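Local coordinates for phosphatidylglycerophosphatase B (Bacillus subtilis, PDB 6FMX), which dephosphorylates phosphatidylglycerophosphate to phosphatidylglycerol in the cell membrane and also acts on undecaprenyl pyrophosphate, at residues A[69-74]-A[146-151]; A[87-90]-A[94-97]; A[105-110]-A[203-208]; A[155-160]-A[211-216]. One frame throughout, in Å; residues are numbered along the deposited sequence.

The four contacts join neighbouring helices of a single-chain, all-helical membrane phosphatase of the PAP2 family. Contact 1 ties the turn after helix 59-70 to helix 139-158. Contact 2 closes the short turn between helices 74-92 and 96-118, and along the chain it falls between the two segments of contact 1. Contact 3 pairs helix 96-118 with helix 192-215. Contact 4 pairs the cytoplasmic ends of helices 139-158 and 192-215. Contacts 1 and 3 have centres 12 Å apart, touch near the centre of the chain and lie nearer the active-site histidines. Contacts 2 and 4, also 12 Å apart, share a salt bridge, D96 to K157, at the cytoplasmic end, away from the catalytic site.

Contact 1: residues A[69-74]-A[146-151]; sequences THLGAS and CVYPVI. With OLC ((2R)-2,3-dihydroxypropyl (9Z)-octadec-9-enoate), chain B; OLC ((2R)-2,3-dihydroxypropyl (9Z)-octadec-9-enoate), chain F.
The hydroxyl of Y148 donates a hydrogen bond to the backbone carbonyl of L71, OH to O 2.7 Å. This is a side-chain-to-backbone tie in a transmembrane helical bundle of the PAP2 family. It joins helix 139-158 to the type I beta turn H70 to A73, which leads from helix 59-70 into helix 74-92. The L71 carbonyl oxygen lies in the plane of the Y148 ring, at its edge. The C=O...donor angle is 122°, and the donor sits 21° from the carbonyl plane. Y148 CG lies beside its own backbone N (chi1 -74°), which helps send the ring across to the turn. The L71 side chain crosses the tyrosine at about a right angle. L71 CB lies 3.4 Å from Y148 OH. A phenylalanine in place of Y148 would probably leave the L71 carbonyl without this donor and the turn less firmly tied to helix 139-158. The neighbouring G72 carbonyl takes a bond from N143 on the same helix, so the turn is held at two successive carbonyls. T69 OG1 is hydrogen-bonded to R184, a residue of the tungstate pocket. Bound monoolein molecules lie beside the turn. H70 reaches one of them at its ring edge, NE2 donating to O23 of the chain B lipid at 2.7 Å.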
# COMPACT_ATOMS: atom_id res chain seq x y z
N THR A 69 9.78 5.73 3.35
CA THR A 69 8.35 5.99 3.45
C THR A 69 7.83 6.80 2.27
O THR A 69 6.66 6.66 1.91
CB THR A 69 8.05 6.69 4.79
OG1 THR A 69 6.70 6.40 5.15
CG2 THR A 69 8.21 8.20 4.67
N HIS A 70 8.71 7.57 1.61
CA HIS A 70 8.30 8.37 0.46
C HIS A 70 7.87 7.49 -0.71
O HIS A 70 7.10 7.94 -1.56
CB HIS A 70 9.44 9.31 0.04
CG HIS A 70 9.03 10.33 -0.98
ND1 HIS A 70 8.07 11.28 -0.73
CD2 HIS A 70 9.47 10.55 -2.24
CE1 HIS A 70 7.92 12.04 -1.80
NE2 HIS A 70 8.76 11.62 -2.73
N LEU A 71 8.37 6.25 -0.78
CA LEU A 71 7.92 5.33 -1.81
C LEU A 71 6.43 5.02 -1.70
O LEU A 71 5.82 4.58 -2.68
CB LEU A 71 8.72 4.02 -1.75
CG LEU A 71 10.23 4.17 -1.86
CD1 LEU A 71 10.92 2.90 -1.40
CD2 LEU A 71 10.64 4.52 -3.28
N GLY A 72 5.83 5.25 -0.53
CA GLY A 72 4.40 5.08 -0.34
C GLY A 72 3.58 6.34 -0.44
O GLY A 72 2.36 6.29 -0.32
N ALA A 73 4.22 7.49 -0.66
CA ALA A 73 3.51 8.76 -0.68
C ALA A 73 2.77 8.92 -2.00
O ALA A 73 3.33 8.66 -3.07
CB ALA A 73 4.47 9.92 -0.46
N SER A 74 1.52 9.37 -1.92
CA SER A 74 0.75 9.57 -3.14
C SER A 74 1.37 10.65 -4.02
O SER A 74 1.21 10.62 -5.25
CB SER A 74 -0.70 9.90 -2.81
OG SER A 74 -0.89 11.30 -2.77
N CYS A 146 -1.23 -1.63 -3.09
CA CYS A 146 -1.93 -1.60 -4.37
C CYS A 146 -0.98 -1.34 -5.53
O CYS A 146 -0.85 -2.18 -6.42
CB CYS A 146 -3.03 -0.54 -4.33
SG CYS A 146 -3.88 -0.28 -5.90
N VAL A 147 -0.27 -0.21 -5.50
CA VAL A 147 0.41 0.27 -6.70
C VAL A 147 1.60 -0.61 -7.07
O VAL A 147 1.82 -0.89 -8.25
CB VAL A 147 0.82 1.74 -6.52
CG1 VAL A 147 1.64 2.22 -7.71
CG2 VAL A 147 -0.42 2.61 -6.37
N TYR A 148 2.41 -1.03 -6.09
CA TYR A 148 3.61 -1.76 -6.50
C TYR A 148 3.29 -3.14 -7.07
O TYR A 148 3.89 -3.52 -8.08
CB TYR A 148 4.63 -1.83 -5.35
CG TYR A 148 5.31 -0.49 -5.14
CD1 TYR A 148 6.20 0.00 -6.09
CD2 TYR A 148 5.02 0.29 -4.05
CE1 TYR A 148 6.80 1.24 -5.92
CE2 TYR A 148 5.61 1.53 -3.87
CZ TYR A 148 6.50 1.99 -4.81
OH TYR A 148 7.08 3.22 -4.63
N PRO A 149 2.38 -3.93 -6.48
CA PRO A 149 1.96 -5.16 -7.18
C PRO A 149 1.30 -4.91 -8.52
O PRO A 149 1.48 -5.71 -9.46
CB PRO A 149 1.00 -5.82 -6.19
CG PRO A 149 1.40 -5.28 -4.86
CD PRO A 149 1.83 -3.87 -5.11
N VAL A 150 0.55 -3.81 -8.66
CA VAL A 150 -0.07 -3.48 -9.94
C VAL A 150 1.01 -3.16 -10.97
O VAL A 150 0.96 -3.64 -12.11
CB VAL A 150 -1.05 -2.31 -9.77
CG1 VAL A 150 -1.36 -1.68 -11.11
CG2 VAL A 150 -2.33 -2.79 -9.12
N ILE A 151 1.98 -2.33 -10.59
CA ILE A 151 3.10 -2.03 -11.49
C ILE A 151 3.79 -3.32 -11.91
O ILE A 151 4.08 -3.53 -13.09
CB ILE A 151 4.08 -1.05 -10.82
CG1 ILE A 151 3.50 0.36 -10.79
CG2 ILE A 151 5.44 -1.09 -11.53
CD1 ILE A 151 4.31 1.34 -9.92
C18 OLC B . 9.79 0.45 -21.10
C10 OLC B . 11.35 2.91 -14.23
C9 OLC B . 11.69 3.79 -13.30
C17 OLC B . 8.99 1.66 -20.60
C11 OLC B . 10.19 3.18 -15.20
C8 OLC B . 10.95 5.11 -13.15
C24 OLC B . 7.06 14.96 -5.43
C16 OLC B . 8.03 1.26 -19.47
C12 OLC B . 10.68 3.97 -16.41
C7 OLC B . 11.65 6.00 -12.13
C15 OLC B . 8.73 1.37 -18.12
C13 OLC B . 10.32 3.25 -17.71
C6 OLC B . 10.87 7.31 -12.02
C14 OLC B . 8.85 2.83 -17.69
C5 OLC B . 11.04 7.91 -10.62
C4 OLC B . 9.68 8.33 -10.07
C3 OLC B . 9.54 9.85 -10.09
C2 OLC B . 8.46 10.28 -9.10
C21 OLC B . 7.78 13.46 -7.31
C1 OLC B . 8.50 11.78 -8.84
C22 OLC B . 8.09 13.94 -5.90
O19 OLC B . 8.56 12.54 -9.75
O25 OLC B . 6.87 14.84 -4.05
O23 OLC B . 8.07 12.85 -5.03
O20 OLC B . 8.49 12.27 -7.53
C10 OLC F . -7.59 7.65 -15.52
C9 OLC F . -7.56 8.05 -14.25
C11 OLC F . -8.88 7.17 -16.13
C8 OLC F . -8.82 8.02 -13.42
C24 OLC F . -3.56 13.19 -2.40
C12 OLC F . -9.00 5.66 -15.96
C7 OLC F . -8.73 9.08 -12.33
C6 OLC F . -7.29 9.27 -11.87
C5 OLC F . -7.22 9.49 -10.36
C4 OLC F . -6.23 10.59 -10.02
C3 OLC F . -5.44 10.25 -8.76
C2 OLC F . -6.14 10.79 -7.51
C21 OLC F . -4.80 12.68 -4.50
C1 OLC F . -5.11 11.21 -6.50
C22 OLC F . -4.00 12.08 -3.35
O19 OLC F . -3.92 11.20 -6.78
O25 OLC F . -4.69 13.64 -1.64
O23 OLC F . -4.82 11.14 -2.64
O20 OLC F . -5.52 11.64 -5.17

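Contact 2: residues A[87-90]-A[94-97]; sequences GMFF and TWDG. With OLC ((2R)-2,3-dihydroxypropyl (9Z)-octadec-9-enoate), chain B.
T94 meets M88 and F89 at the tight turn between helices 74-92 and 96-118. Its methyl packs on M88: T94 CG2 lies 3.5 Å from M88 O and 3.7 Å from M88 CB. The OG1 branch lies opposite the backbone N (chi1 179°) and beside the carbonyl carbon. From there it accepts from the amide of D96, D96 N to T94 OG1 3.0 Å with an N-H...O angle of 154°. This is an ST turn, and it leads into helix 96-118. The T94 carbonyl oxygen faces the F89 ring edge in its plane, 3.4 Å from F89 CD1. F89 CA also makes a CA-H...O contact with this oxygen. With an alanine at T94 both branches go, which is likely to open a gap beside M88 and to leave the D96 amide without its hydroxyl acceptor. W95 follows. Its five-membered ring takes the edge of F89 in a T-shaped stack, with centroids 5.2 Å apart and planes at 88°. F89 CE1 comes 3.5 Å from W95 NE1. The two side chains lie side by side on the surface of the protein. D96 touches M88 weakly through CB, while its carboxylate turns to H158 and K157 of helix 139-158. At G97 the M88 methyl closes in, M88 CE lying 3.9 Å from G97 N. No hydrogen bond crosses between the segments. Across the turn the contact is thus mainly methyl and aromatic packing plus weak C-H contacts to T94 O, while T94 OG1 and the D96 carboxylate bond to the start of helix 96-118 and to helix 139-158.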
# COMPACT_ATOMS: atom_id res chain seq x y z
N GLY A 87 5.69 5.33 -20.42
CA GLY A 87 6.68 4.41 -20.97
C GLY A 87 6.05 3.22 -21.66
O GLY A 87 6.45 2.84 -22.76
N MET A 88 5.04 2.61 -21.02
CA MET A 88 4.41 1.45 -21.62
C MET A 88 3.67 1.82 -22.90
O MET A 88 3.60 1.01 -23.83
CB MET A 88 3.46 0.78 -20.62
CG MET A 88 4.16 0.21 -19.41
SD MET A 88 3.02 -0.63 -18.30
CE MET A 88 1.72 0.59 -18.14
N PHE A 89 3.13 3.03 -22.96
CA PHE A 89 2.44 3.45 -24.17
C PHE A 89 3.40 3.57 -25.35
O PHE A 89 3.13 3.06 -26.44
CB PHE A 89 1.72 4.78 -23.93
CG PHE A 89 1.03 5.32 -25.14
CD1 PHE A 89 -0.22 4.86 -25.50
CD2 PHE A 89 1.64 6.28 -25.92
CE1 PHE A 89 -0.86 5.36 -26.62
CE2 PHE A 89 1.01 6.78 -27.05
CZ PHE A 89 -0.24 6.32 -27.39
N PHE A 90 4.55 4.22 -25.14
CA PHE A 90 5.52 4.32 -26.22
C PHE A 90 6.09 2.96 -26.60
O PHE A 90 6.28 2.66 -27.78
CB PHE A 90 6.65 5.28 -25.84
CG PHE A 90 6.25 6.72 -25.88
CD1 PHE A 90 5.93 7.32 -27.09
CD2 PHE A 90 6.20 7.46 -24.72
CE1 PHE A 90 5.57 8.66 -27.13
CE2 PHE A 90 5.83 8.79 -24.76
CZ PHE A 90 5.52 9.39 -25.96
N THR A 94 0.17 0.36 -25.41
CA THR A 94 -0.90 -0.01 -24.50
C THR A 94 -1.42 1.20 -23.74
O THR A 94 -0.69 2.16 -23.47
CB THR A 94 -0.43 -1.07 -23.50
OG1 THR A 94 -1.52 -1.39 -22.61
CG2 THR A 94 0.74 -0.54 -22.68
N TRP A 95 -2.70 1.15 -23.40
CA TRP A 95 -3.32 2.18 -22.58
C TRP A 95 -3.48 1.73 -21.13
O TRP A 95 -4.20 2.37 -20.36
CB TRP A 95 -4.67 2.59 -23.17
CG TRP A 95 -4.53 3.37 -24.45
CD1 TRP A 95 -3.97 2.93 -25.62
CD2 TRP A 95 -4.95 4.72 -24.68
NE1 TRP A 95 -4.02 3.93 -26.56
CE2 TRP A 95 -4.61 5.03 -26.01
CE3 TRP A 95 -5.58 5.69 -23.89
CZ2 TRP A 95 -4.88 6.28 -26.57
CZ3 TRP A 95 -5.84 6.93 -24.45
CH2 TRP A 95 -5.50 7.21 -25.78
N ASP A 96 -2.81 0.64 -20.75
CA ASP A 96 -2.98 0.07 -19.42
C ASP A 96 -2.59 1.05 -18.32
O ASP A 96 -3.01 0.88 -17.17
CB ASP A 96 -2.18 -1.22 -19.31
CG ASP A 96 -2.87 -2.39 -19.98
OD1 ASP A 96 -4.02 -2.20 -20.44
OD2 ASP A 96 -2.27 -3.47 -20.08
N GLY A 97 -1.81 2.08 -18.64
CA GLY A 97 -1.53 3.12 -17.66
C GLY A 97 -2.79 3.79 -17.15
O GLY A 97 -2.82 4.29 -16.02
C18 OLC B . 9.79 0.45 -21.10
C10 OLC B . 11.35 2.91 -14.23
C9 OLC B . 11.69 3.79 -13.30
C17 OLC B . 8.99 1.66 -20.60
C11 OLC B . 10.19 3.18 -15.20
C8 OLC B . 10.95 5.11 -13.15
C24 OLC B . 7.06 14.96 -5.43
C16 OLC B . 8.03 1.26 -19.47
C12 OLC B . 10.68 3.97 -16.41
C7 OLC B . 11.65 6.00 -12.13
C15 OLC B . 8.73 1.37 -18.12
C13 OLC B . 10.32 3.25 -17.71
C6 OLC B . 10.87 7.31 -12.02
C14 OLC B . 8.85 2.83 -17.69
C5 OLC B . 11.04 7.91 -10.62
C4 OLC B . 9.68 8.33 -10.07
C3 OLC B . 9.54 9.85 -10.09
C2 OLC B . 8.46 10.28 -9.10
C21 OLC B . 7.78 13.46 -7.31
C1 OLC B . 8.50 11.78 -8.84
C22 OLC B . 8.09 13.94 -5.90
O19 OLC B . 8.56 12.54 -9.75
O25 OLC B . 6.87 14.84 -4.05
O23 OLC B . 8.07 12.85 -5.03
O20 OLC B . 8.49 12.27 -7.53

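Contact 3: residues A[105-110]-A[203-208]. With OLC ((2R)-2,3-dihydroxypropyl (9Z)-octadec-9-enoate), chain E; OLC ((2R)-2,3-dihydroxypropyl (9Z)-octadec-9-enoate), chain F.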
# COMPACT_ATOMS: atom_id res chain seq x y z
N GLY A 105 -6.57 5.97 -8.13
CA GLY A 105 -7.58 6.91 -7.69
C GLY A 105 -8.64 6.26 -6.84
O GLY A 105 -9.05 6.80 -5.81
N THR A 106 -9.10 5.07 -7.25
CA THR A 106 -10.01 4.28 -6.42
C THR A 106 -9.41 4.06 -5.04
O THR A 106 -10.09 4.19 -4.01
CB THR A 106 -10.29 2.94 -7.08
OG1 THR A 106 -10.89 3.15 -8.36
CG2 THR A 106 -11.20 2.08 -6.21
N ASP A 107 -8.12 3.72 -5.01
CA ASP A 107 -7.44 3.45 -3.76
C ASP A 107 -7.44 4.68 -2.85
O ASP A 107 -7.74 4.58 -1.66
CB ASP A 107 -6.02 3.00 -4.06
CG ASP A 107 -5.28 2.58 -2.84
OD1 ASP A 107 -5.41 1.40 -2.47
OD2 ASP A 107 -4.58 3.43 -2.24
N ARG A 108 -7.10 5.84 -3.40
CA ARG A 108 -7.04 7.04 -2.59
C ARG A 108 -8.43 7.44 -2.11
O ARG A 108 -8.59 7.87 -0.96
CB ARG A 108 -6.41 8.18 -3.40
CG ARG A 108 -4.98 7.90 -3.80
CD ARG A 108 -4.10 7.77 -2.57
NE ARG A 108 -4.12 9.00 -1.79
CZ ARG A 108 -3.84 9.07 -0.49
NH1 ARG A 108 -3.51 7.97 0.18
NH2 ARG A 108 -3.88 10.24 0.13
N LEU A 109 -9.44 7.28 -2.96
CA LEU A 109 -10.80 7.62 -2.57
C LEU A 109 -11.29 6.72 -1.44
O LEU A 109 -11.90 7.20 -0.48
CB LEU A 109 -11.73 7.51 -3.78
CG LEU A 109 -13.19 7.90 -3.56
CD1 LEU A 109 -13.28 9.24 -2.84
CD2 LEU A 109 -13.96 7.94 -4.88
N LEU A 110 -11.04 5.41 -1.55
CA LEU A 110 -11.51 4.48 -0.53
C LEU A 110 -10.81 4.72 0.80
O LEU A 110 -11.45 4.69 1.86
CB LEU A 110 -11.28 3.05 -1.02
CG LEU A 110 -11.62 1.88 -0.10
CD1 LEU A 110 -13.12 1.86 0.23
CD2 LEU A 110 -11.20 0.55 -0.74
N LEU A 203 -4.03 -4.51 -1.46
CA LEU A 203 -3.87 -5.81 -2.11
C LEU A 203 -5.18 -6.27 -2.75
O LEU A 203 -5.18 -6.86 -3.84
CB LEU A 203 -3.37 -6.83 -1.10
CG LEU A 203 -2.37 -7.94 -1.45
CD1 LEU A 203 -1.30 -7.46 -2.42
CD2 LEU A 203 -1.74 -8.44 -0.16
N LEU A 204 -6.30 -6.02 -2.07
CA LEU A 204 -7.60 -6.34 -2.64
C LEU A 204 -7.81 -5.63 -3.97
O LEU A 204 -8.23 -6.24 -4.96
CB LEU A 204 -8.70 -5.97 -1.63
CG LEU A 204 -10.15 -6.39 -1.91
CD1 LEU A 204 -10.86 -6.48 -0.58
CD2 LEU A 204 -10.84 -5.38 -2.78
N LEU A 205 -7.52 -4.32 -4.01
CA LEU A 205 -7.69 -3.57 -5.26
C LEU A 205 -6.76 -4.08 -6.35
O LEU A 205 -7.15 -4.10 -7.52
CB LEU A 205 -7.45 -2.08 -5.01
CG LEU A 205 -8.54 -1.45 -4.13
CD1 LEU A 205 -8.18 -0.03 -3.73
CD2 LEU A 205 -9.85 -1.47 -4.88
N PHE A 206 -5.54 -4.48 -5.98
CA PHE A 206 -4.64 -5.11 -6.93
C PHE A 206 -5.26 -6.36 -7.54
O PHE A 206 -5.30 -6.51 -8.77
CB PHE A 206 -3.31 -5.45 -6.24
CG PHE A 206 -2.54 -6.57 -6.91
CD1 PHE A 206 -1.98 -6.40 -8.17
CD2 PHE A 206 -2.36 -7.79 -6.27
CE1 PHE A 206 -1.26 -7.42 -8.78
CE2 PHE A 206 -1.65 -8.81 -6.88
CZ PHE A 206 -1.10 -8.63 -8.13
N PHE A 207 -5.73 -7.28 -6.69
CA PHE A 207 -6.30 -8.52 -7.21
C PHE A 207 -7.51 -8.25 -8.08
O PHE A 207 -7.75 -8.95 -9.07
CB PHE A 207 -6.65 -9.47 -6.07
CG PHE A 207 -5.46 -10.19 -5.51
CD1 PHE A 207 -4.76 -11.10 -6.29
CD2 PHE A 207 -5.04 -9.97 -4.21
CE1 PHE A 207 -3.67 -11.77 -5.79
CE2 PHE A 207 -3.95 -10.64 -3.70
CZ PHE A 207 -3.26 -11.54 -4.49
N LEU A 208 -8.29 -7.22 -7.73
CA LEU A 208 -9.47 -6.90 -8.54
C LEU A 208 -9.07 -6.43 -9.94
O LEU A 208 -9.65 -6.88 -10.93
CB LEU A 208 -10.31 -5.84 -7.85
CG LEU A 208 -11.15 -6.29 -6.65
CD1 LEU A 208 -11.96 -5.11 -6.15
CD2 LEU A 208 -12.08 -7.44 -7.04
C18 OLC E . -13.87 -8.03 -12.36
C10 OLC E . -9.96 -1.07 -10.69
C9 OLC E . -10.42 0.16 -10.57
C17 OLC E . -13.63 -6.87 -11.39
C11 OLC E . -10.87 -2.28 -10.54
C8 OLC E . -11.90 0.44 -10.28
C24 OLC E . -8.89 11.12 -5.33
C16 OLC E . -14.43 -5.66 -11.87
C12 OLC E . -10.89 -3.06 -11.85
C7 OLC E . -12.36 1.61 -11.15
C15 OLC E . -13.63 -4.39 -11.58
C13 OLC E . -12.12 -2.67 -12.66
C6 OLC E . -13.22 2.59 -10.34
C14 OLC E . -13.00 -3.90 -12.88
C5 OLC E . -12.84 4.04 -10.69
C4 OLC E . -13.10 5.00 -9.52
C3 OLC E . -12.14 6.19 -9.63
C2 OLC E . -12.22 7.04 -8.36
C21 OLC E . -9.96 9.75 -7.17
C1 OLC E . -11.27 8.24 -8.44
C22 OLC E . -9.80 9.95 -5.67
O19 OLC E . -10.56 8.38 -9.37
O25 OLC E . -9.18 11.51 -4.01
O23 OLC E . -11.06 10.20 -5.10
O20 OLC E . -11.22 9.17 -7.39
C10 OLC F . -7.59 7.65 -15.52
C9 OLC F . -7.56 8.05 -14.25
C11 OLC F . -8.88 7.17 -16.13
C8 OLC F . -8.82 8.02 -13.42
C24 OLC F . -3.56 13.19 -2.40
C12 OLC F . -9.00 5.66 -15.96
C7 OLC F . -8.73 9.08 -12.33
C6 OLC F . -7.29 9.27 -11.87
C5 OLC F . -7.22 9.49 -10.36
C4 OLC F . -6.23 10.59 -10.02
C3 OLC F . -5.44 10.25 -8.76
C2 OLC F . -6.14 10.79 -7.51
C21 OLC F . -4.80 12.68 -4.50
C1 OLC F . -5.11 11.21 -6.50
C22 OLC F . -4.00 12.08 -3.35
O19 OLC F . -3.92 11.20 -6.78
O25 OLC F . -4.69 13.64 -1.64
O23 OLC F . -4.82 11.14 -2.64
O20 OLC F . -5.52 11.64 -5.17
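L205 carries this contact, reaching from helix 192-215 to T106, D107 and L110 on helix 96-118. The two are transmembrane helices of the PAP2 bundle. Their segments 105-110 and 203-208 run roughly antiparallel, at 148°. The axes of these segments come no closer than 10.6 Å, so the side chains have to bridge the space between them. From L205 CA, CB points toward helix 96-118. CG follows with chi1 -68°, beside the backbone N, and holds the two methyls out to the other helix. One methyl goes to D107: L205 CD1 lies 3.4 Å from D107 OD1 and 3.6 Å from D107 CA. The same methyl approaches L110, with L110 CD2 4.3 Å from L205 CD1. Thus the fork of L205 fits against residues on successive turns of helix 96-118, and no hydrogen bond crosses the pair. D107 is buried; its side chain also touches M142 and C146 of helix 139-158. On another side of helix 96-118, R108 points away from L205 to a bound monoolein, and its NH1 donates to N143 of helix 139-158. T106 turns its methyl to L205, while its hydroxyl bonds to the carbonyl of L102 one turn back. The second methyl of the leucine takes this direction, L205 CD2 lying 4.0 Å from T106 CG2.

Contact 4: residues A[155-160]-A[211-216]. With OLC ((2R)-2,3-dihydroxypropyl (9Z)-octadec-9-enoate), chain E.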
# COMPACT_ATOMS: atom_id res chain seq x y z
N LEU A 155 4.18 -4.48 -15.72
CA LEU A 155 5.53 -4.61 -16.27
C LEU A 155 5.77 -6.01 -16.81
O LEU A 155 6.28 -6.18 -17.92
CB LEU A 155 6.58 -4.27 -15.22
CG LEU A 155 6.70 -2.79 -14.79
CD1 LEU A 155 7.84 -2.64 -13.79
CD2 LEU A 155 6.87 -1.85 -15.99
N VAL A 156 5.41 -7.04 -16.04
CA VAL A 156 5.55 -8.41 -16.50
C VAL A 156 4.65 -8.67 -17.70
O VAL A 156 5.00 -9.44 -18.60
CB VAL A 156 5.27 -9.39 -15.34
CG1 VAL A 156 5.00 -10.81 -15.84
CG2 VAL A 156 6.44 -9.40 -14.35
N LYS A 157 3.49 -8.01 -17.77
CA LYS A 157 2.59 -8.20 -18.90
C LYS A 157 3.20 -7.66 -20.20
O LYS A 157 3.07 -8.27 -21.26
CB LYS A 157 1.24 -7.52 -18.64
CG LYS A 157 0.24 -7.65 -19.80
CD LYS A 157 -1.11 -7.05 -19.47
CE LYS A 157 -1.99 -6.98 -20.72
NZ LYS A 157 -3.18 -6.11 -20.52
N HIS A 158 3.88 -6.51 -20.12
CA HIS A 158 4.25 -5.78 -21.32
C HIS A 158 5.74 -5.81 -21.63
O HIS A 158 6.13 -5.42 -22.74
CB HIS A 158 3.81 -4.32 -21.20
CG HIS A 158 2.32 -4.13 -21.27
ND1 HIS A 158 1.57 -4.59 -22.33
CD2 HIS A 158 1.45 -3.54 -20.42
CE1 HIS A 158 0.30 -4.29 -22.13
NE2 HIS A 158 0.20 -3.66 -20.97
N LEU A 159 6.59 -6.24 -20.70
CA LEU A 159 8.03 -6.23 -20.94
C LEU A 159 8.52 -7.66 -21.10
O LEU A 159 8.77 -8.35 -20.09
CB LEU A 159 8.77 -5.52 -19.81
CG LEU A 159 8.94 -4.00 -19.84
CD1 LEU A 159 7.72 -3.26 -20.38
CD2 LEU A 159 9.31 -3.48 -18.46
N PRO A 160 8.68 -8.16 -22.33
CA PRO A 160 9.10 -9.56 -22.50
C PRO A 160 10.44 -9.88 -21.87
O PRO A 160 10.67 -11.04 -21.51
CB PRO A 160 9.15 -9.73 -24.03
CG PRO A 160 8.28 -8.62 -24.56
CD PRO A 160 8.49 -7.48 -23.62
N GLY A 211 -7.48 -9.38 -11.88
CA GLY A 211 -8.51 -10.31 -12.34
C GLY A 211 -9.32 -9.76 -13.50
O GLY A 211 -9.65 -10.49 -14.44
N PHE A 212 -9.64 -8.47 -13.46
CA PHE A 212 -10.36 -7.83 -14.56
C PHE A 212 -9.53 -7.84 -15.83
O PHE A 212 -10.01 -8.23 -16.90
CB PHE A 212 -10.71 -6.39 -14.17
CG PHE A 212 -11.28 -5.58 -15.30
CD1 PHE A 212 -12.60 -5.72 -15.69
CD2 PHE A 212 -10.49 -4.65 -15.97
CE1 PHE A 212 -13.13 -4.96 -16.71
CE2 PHE A 212 -11.01 -3.89 -17.00
CZ PHE A 212 -12.33 -4.04 -17.37
N ASP A 213 -8.28 -7.39 -15.74
CA ASP A 213 -7.44 -7.30 -16.93
C ASP A 213 -7.25 -8.66 -17.57
O ASP A 213 -7.24 -8.79 -18.80
CB ASP A 213 -6.09 -6.69 -16.56
CG ASP A 213 -5.23 -6.44 -17.76
OD1 ASP A 213 -5.53 -5.48 -18.50
OD2 ASP A 213 -4.27 -7.21 -17.98
N GLU A 214 -7.08 -9.70 -16.76
CA GLU A 214 -6.90 -11.03 -17.31
C GLU A 214 -8.20 -11.55 -17.90
O GLU A 214 -8.19 -12.21 -18.95
CB GLU A 214 -6.37 -11.96 -16.22
CG GLU A 214 -5.00 -11.51 -15.77
CD GLU A 214 -4.31 -12.48 -14.84
OE1 GLU A 214 -4.89 -12.82 -13.79
OE2 GLU A 214 -3.16 -12.88 -15.15
N LYS A 215 -9.33 -11.23 -17.26
CA LYS A 215 -10.63 -11.70 -17.73
C LYS A 215 -10.94 -11.17 -19.13
O LYS A 215 -11.52 -11.89 -19.95
CB LYS A 215 -11.72 -11.30 -16.74
CG LYS A 215 -13.12 -11.73 -17.13
CD LYS A 215 -13.19 -13.22 -17.40
CE LYS A 215 -14.60 -13.61 -17.86
NZ LYS A 215 -14.78 -15.09 -17.98
N ILE A 216 -10.57 -9.92 -19.42
CA ILE A 216 -10.93 -9.33 -20.70
C ILE A 216 -9.97 -9.68 -21.82
O ILE A 216 -10.17 -9.22 -22.95
CB ILE A 216 -11.06 -7.79 -20.61
CG1 ILE A 216 -9.69 -7.14 -20.43
CG2 ILE A 216 -12.03 -7.40 -19.50
CD1 ILE A 216 -9.75 -5.63 -20.36
C18 OLC E . -13.87 -8.03 -12.36
C10 OLC E . -9.96 -1.07 -10.69
C9 OLC E . -10.42 0.16 -10.57
C17 OLC E . -13.63 -6.87 -11.39
C11 OLC E . -10.87 -2.28 -10.54
C8 OLC E . -11.90 0.44 -10.28
C24 OLC E . -8.89 11.12 -5.33
C16 OLC E . -14.43 -5.66 -11.87
C12 OLC E . -10.89 -3.06 -11.85
C7 OLC E . -12.36 1.61 -11.15
C15 OLC E . -13.63 -4.39 -11.58
C13 OLC E . -12.12 -2.67 -12.66
C6 OLC E . -13.22 2.59 -10.34
C14 OLC E . -13.00 -3.90 -12.88
C5 OLC E . -12.84 4.04 -10.69
C4 OLC E . -13.10 5.00 -9.52
C3 OLC E . -12.14 6.19 -9.63
C2 OLC E . -12.22 7.04 -8.36
C21 OLC E . -9.96 9.75 -7.17
C1 OLC E . -11.27 8.24 -8.44
C22 OLC E . -9.80 9.95 -5.67
O19 OLC E . -10.56 8.38 -9.37
O25 OLC E . -9.18 11.51 -4.01
O23 OLC E . -11.06 10.20 -5.10
O20 OLC E . -11.22 9.17 -7.39
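The backbones of 155-160 and 211-216 stay well apart, with the nearest CA pair, K157 and E214, at 10.0 Å, so K157 and D213 must span the gap. K157 is stretched along its whole length, with CG opposite the backbone N (chi1 179°) and every later torsion extended. D213 comes from the opposite direction. The ammonium reaches both carboxylate oxygens in a salt bridge, K157 NZ to D213 OD2 at 3.0 Å and a weaker bond, K157 NZ to D213 OD1, at 3.2 Å. OD2 uses its syn lone pair. K157 CD packs 3.5 Å from D213 OD2. This pair joins the cytoplasmic ends of helices 139-158 and 192-215 in the PAP2 bundle. Each partner has a second mate: K157 NZ also bridges to D96 of helix 96-118, and D213 OD2 accepts from Y153. The lysine charge thus lies between two carboxylates and would probably ease their mutual repulsion. One face of the H158 ring lies under K157 CG. F212 holds a bound monoolein chain against a ring face, F212 CD1 3.4 Å from C14 of the chain E lipid, with I216 CG2 over the opposite face.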